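PDB 4OEV: putative peptide ABC-transport system periplasmic peptide-binding protein, which binds nickel(II), here together with oxalate, outside the cytoplasm and probably hands it to an ABC-type importer, in a family generally assigned to peptide uptake. Local coordinates for residues A[38-41]-A[42-46]; A[127-130]-A[131-134]. All coordinates share one frame; numbering follows the deposited sequence.

Contact 1. Residues A[38-41]-A[42-46]; sequences TRFD and ENMSL
Asp41 and Met44 are the ends of a type I beta turn, with Glu42 and Asn43 at its corners, that closes a hairpin between strands 38-40 and 46-48, with Phe40 and Leu46 forming an antiparallel non-hydrogen-bonded pair. Two backbone bonds cross it: Met44 N donates to Asp41 O (2.9 Å), the bond of the turn, and Asp41 N donates to Ser45 O. That same Ser45 O also receives a CA-H...O contact from Phe40 CA at 3.1 Å.

The side chain of Asp41 supplies the second polar layer. With CG between its backbone N and carbonyl carbon (chi1 65°), the carboxylate folds back over the turn, and OD1 takes the N-H groups of both Asn43 and Ser45. These two donors come from opposite faces of the carboxylate plane, a double grip that should restrict its rotation.

Apolar contacts lie on the face carrying Phe40 and Leu46. A bend at chi2 (61°) brings the Met44 sulfur to 5.0 Å from the centroid of the Phe40 ring, an oblique Met-aromatic contact. Leu46 CD1 meets Phe40 CE1 at 3.7 Å and fits tightly against Thr38, whose OG1 is hydrogen-bonded to Leu130 O. Trp54 also packs on Thr38 and Leu46, and the closest approach between those two side chains is Thr38 CB to Leu46 CD1, 3.5 Å.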
loop_
_atom_site.group_PDB
_atom_site.type_symbol
_atom_site.label_atom_id
_atom_site.label_comp_id
_atom_site.label_asym_id
_atom_site.label_seq_id
_atom_site.Cartn_x
_atom_site.Cartn_y
_atom_site.Cartn_z
ATOM N N THR A 38 -16.555 -8.509 2.682
ATOM C CA THR A 38 -15.934 -9.380 1.714
ATOM C C THR A 38 -14.495 -9.689 2.119
ATOM O O THR A 38 -13.927 -9.050 3.013
ATOM C CB THR A 38 -15.951 -8.765 0.303
ATOM O OG1 THR A 38 -15.205 -7.552 0.295
ATOM C CG2 THR A 38 -17.384 -8.431 -0.153
ATOM N N ARG A 39 -13.908 -10.670 1.451
ATOM C CA ARG A 39 -12.507 -11.059 1.722
ATOM C C ARG A 39 -11.914 -11.631 0.435
ATOM O O ARG A 39 -12.633 -11.764 -0.559
ATOM C CB ARG A 39 -12.446 -12.079 2.862
ATOM C CG ARG A 39 -13.006 -13.443 2.446
ATOM C CD ARG A 39 -13.073 -14.414 3.590
ATOM N NE ARG A 39 -13.937 -15.522 3.201
ATOM C CZ ARG A 39 -13.536 -16.623 2.557
ATOM N NH1 ARG A 39 -14.438 -17.556 2.244
ATOM N NH2 ARG A 39 -12.245 -16.820 2.257
ATOM N N PHE A 40 -10.614 -11.939 0.426
ATOM C CA PHE A 40 -9.971 -12.514 -0.750
ATOM C C PHE A 40 -9.236 -13.799 -0.390
ATOM O O PHE A 40 -8.615 -13.851 0.674
ATOM C CB PHE A 40 -8.983 -11.514 -1.374
ATOM C CG PHE A 40 -9.579 -10.157 -1.566
ATOM C CD1 PHE A 40 -10.340 -9.889 -2.693
ATOM C CD2 PHE A 40 -9.405 -9.162 -0.606
ATOM C CE1 PHE A 40 -10.945 -8.635 -2.872
ATOM C CE2 PHE A 40 -9.997 -7.913 -0.779
ATOM C CZ PHE A 40 -10.772 -7.652 -1.911
ATOM N N ASP A 41 -9.257 -14.796 -1.287
ATOM C CA ASP A 41 -8.594 -16.081 -1.010
ATOM C C ASP A 41 -7.189 -16.099 -1.603
ATOM O O ASP A 41 -6.676 -15.043 -1.985
ATOM C CB ASP A 41 -9.443 -17.270 -1.505
ATOM C CG ASP A 41 -9.629 -17.312 -3.031
ATOM O OD1 ASP A 41 -8.920 -16.589 -3.765
ATOM O OD2 ASP A 41 -10.517 -18.074 -3.496
ATOM N N GLU A 42 -6.558 -17.276 -1.673
ATOM C CA GLU A 42 -5.153 -17.332 -2.090
ATOM C C GLU A 42 -4.970 -16.915 -3.537
ATOM O O GLU A 42 -3.861 -16.598 -3.964
ATOM C CB GLU A 42 -4.578 -18.729 -1.899
ATOM C CG GLU A 42 -5.428 -19.779 -2.550
ATOM C CD GLU A 42 -6.226 -20.544 -1.530
ATOM O OE1 GLU A 42 -6.981 -19.889 -0.794
ATOM O OE2 GLU A 42 -6.109 -21.786 -1.460
ATOM N N ASN A 43 -6.062 -16.975 -4.291
ATOM C CA ASN A 43 -6.066 -16.554 -5.680
ATOM C C ASN A 43 -6.484 -15.084 -5.881
ATOM O O ASN A 43 -6.698 -14.681 -7.018
ATOM C CB ASN A 43 -7.008 -17.456 -6.474
ATOM C CG ASN A 43 -6.624 -18.895 -6.373
ATOM O OD1 ASN A 43 -7.456 -19.756 -6.086
ATOM N ND2 ASN A 43 -5.350 -19.174 -6.585
ATOM N N MET A 44 -6.579 -14.323 -4.779
ATOM C CA MET A 44 -7.129 -12.962 -4.729
ATOM C C MET A 44 -8.551 -12.893 -5.310
ATOM O O MET A 44 -8.970 -11.870 -5.856
ATOM C CB MET A 44 -6.212 -11.977 -5.437
ATOM C CG MET A 44 -6.213 -10.563 -4.803
ATOM S SD MET A 44 -5.645 -10.576 -3.093
ATOM C CE MET A 44 -4.186 -11.475 -3.354
ATOM N N SER A 45 -9.304 -13.967 -5.135
ATOM C CA SER A 45 -10.717 -13.994 -5.554
ATOM C C SER A 45 -11.573 -13.386 -4.482
ATOM O O SER A 45 -11.373 -13.691 -3.313
ATOM C CB SER A 45 -11.182 -15.429 -5.801
ATOM O OG SER A 45 -10.455 -16.003 -6.868
ATOM N N LEU A 46 -12.547 -12.546 -4.868
ATOM C CA LEU A 46 -13.479 -11.993 -3.921
ATOM C C LEU A 46 -14.386 -13.103 -3.388
ATOM O O LEU A 46 -14.925 -13.890 -4.182
ATOM C CB LEU A 46 -14.328 -10.893 -4.582
ATOM C CG LEU A 46 -15.277 -10.044 -3.757
ATOM C CD1 LEU A 46 -14.588 -9.024 -2.896
ATOM C CD2 LEU A 46 -16.213 -9.322 -4.712
#

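Contact 2. Residues A[127-130]-A[131-134]; sequences PAFL and DALS
Leu133 CD1 lies over one face of the Phe129 ring, 3.7 Å from its centroid and 15° off the ring normal, a CH-pi contact between residues four apart. The methyl is displaced toward the rim, nearest CE2, while Leu133 CD2 approaches Phe129 CE1 and CZ. With CG anti to the backbone N (chi1 -166°), the Phe129 ring is carried to where Leu133 can cover it; an edge-to-face contact with Tyr63 and packing against Phe104 add to its surroundings. Leu130 CD2 reaches the same Leu133 methyl more loosely, at 4.4 Å, and Ala132 CB sits obliquely beside the ring.

The backbone beneath this cluster is the short helix 129-132. Ala132 N donates to Ala128 O, four residues back, the alpha-helical bond. One step on, Leu133 N binds Phe129 O at 2.8 Å and makes a weak second bond to Leu130 O, just where Leu133 leaves helical geometry. Phe129 O also lies 3.2 Å from Leu133 CG, so the backbone bond and the side-chain packing crowd around one carbonyl.

Toward the polar edge, a water accepts from Asp131 N and donates to Pro127 O, bridging the start of the helix. Asp131 OD2 is hydrogen-bonded to the backbone N of Asp389, tying this flank to a loop. At the C-terminal end Asp131 O accepts two bonds from one residue: Ser134 N at 3.1 Å and Ser134 OG at 2.6 Å.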
loop_
_atom_site.group_PDB
_atom_site.type_symbol
_atom_site.label_atom_id
_atom_site.label_comp_id
_atom_site.label_asym_id
_atom_site.label_seq_id
_atom_site.Cartn_x
_atom_site.Cartn_y
_atom_site.Cartn_z
ATOM N N PRO A 127 -17.489 0.430 -9.331
ATOM C CA PRO A 127 -17.297 -1.025 -9.371
ATOM C C PRO A 127 -16.323 -1.498 -8.288
ATOM O O PRO A 127 -16.465 -2.621 -7.793
ATOM C CB PRO A 127 -16.678 -1.269 -10.750
ATOM C CG PRO A 127 -16.888 -0.032 -11.533
ATOM C CD PRO A 127 -17.098 1.083 -10.592
ATOM N N ALA A 128 -15.399 -0.635 -7.877
ATOM C CA ALA A 128 -14.430 -1.011 -6.850
ATOM C C ALA A 128 -15.085 -1.229 -5.480
ATOM O O ALA A 128 -14.419 -1.628 -4.527
ATOM C CB ALA A 128 -13.338 0.031 -6.745
ATOM N N PHE A 129 -16.396 -0.989 -5.376
ATOM C CA PHE A 129 -17.052 -0.981 -4.079
ATOM C C PHE A 129 -16.941 -2.309 -3.299
ATOM O O PHE A 129 -16.815 -2.297 -2.075
ATOM C CB PHE A 129 -18.574 -0.655 -4.256
ATOM C CG PHE A 129 -19.277 -0.302 -2.986
ATOM C CD1 PHE A 129 -18.655 0.483 -2.027
ATOM C CD2 PHE A 129 -20.639 -0.690 -2.779
ATOM C CE1 PHE A 129 -19.298 0.827 -0.850
ATOM C CE2 PHE A 129 -21.292 -0.341 -1.617
ATOM C CZ PHE A 129 -20.650 0.421 -0.644
ATOM N N LEU A 130 -17.079 -3.439 -3.990
ATOM C CA LEU A 130 -17.020 -4.735 -3.309
ATOM C C LEU A 130 -15.612 -4.958 -2.750
ATOM O O LEU A 130 -15.466 -5.467 -1.640
ATOM C CB LEU A 130 -17.401 -5.860 -4.260
ATOM C CG LEU A 130 -18.911 -5.899 -4.525
ATOM C CD1 LEU A 130 -19.218 -6.905 -5.625
ATOM C CD2 LEU A 130 -19.661 -6.246 -3.245
ATOM N N ASP A 131 -14.589 -4.558 -3.510
ATOM C CA ASP A 131 -13.217 -4.638 -2.989
ATOM C C ASP A 131 -13.126 -3.737 -1.781
ATOM O O ASP A 131 -12.516 -4.107 -0.787
ATOM C CB ASP A 131 -12.150 -4.211 -4.032
ATOM C CG ASP A 131 -11.783 -5.331 -4.968
ATOM O OD1 ASP A 131 -12.533 -6.359 -4.983
ATOM O OD2 ASP A 131 -10.715 -5.222 -5.621
ATOM N N ALA A 132 -13.749 -2.562 -1.873
ATOM C CA ALA A 132 -13.699 -1.564 -0.798
ATOM C C ALA A 132 -14.354 -2.075 0.472
ATOM O O ALA A 132 -13.957 -1.694 1.582
ATOM C CB ALA A 132 -14.367 -0.261 -1.246
ATOM N N LEU A 133 -15.379 -2.910 0.299
ATOM C CA LEU A 133 -16.114 -3.461 1.430
ATOM C C LEU A 133 -15.371 -4.627 2.100
ATOM O O LEU A 133 -15.940 -5.327 2.963
ATOM C CB LEU A 133 -17.527 -3.896 0.973
ATOM C CG LEU A 133 -18.489 -2.753 0.644
ATOM C CD1 LEU A 133 -19.711 -3.209 -0.100
ATOM C CD2 LEU A 133 -18.877 -2.071 1.925
ATOM N N SER A 134 -14.092 -4.828 1.737
ATOM C CA SER A 134 -13.313 -5.836 2.445
ATOM C C SER A 134 -12.733 -5.162 3.693
ATOM O O SER A 134 -12.150 -5.830 4.533
ATOM C CB SER A 134 -12.210 -6.449 1.562
ATOM O OG SER A 134 -11.303 -5.450 1.077
HETATM O O HOH W 1 -14.877 -4.552 -6.358
#

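Contact 1 is a surface hairpin and contact 2 a partly buried helical turn, yet the two touch, their centres about 12 Å apart. Thr38 joins them, its backbone N probably also bonded to Leu133 O, so the strand that opens 38-46 rests on the end of helix 129-132; Phe40 packs on Ser134 beside it. Trp54 of strand 51-56 packs against both, touching Leu46 of one and Leu130 of the other. Their chemistry differs with depth. In 38-46 a carboxylate organises the backbone of an outward-facing turn, whereas in 127-134 an aromatic-aliphatic pair occupies the buried side, and polar groups gather along the helix flank and at its ends.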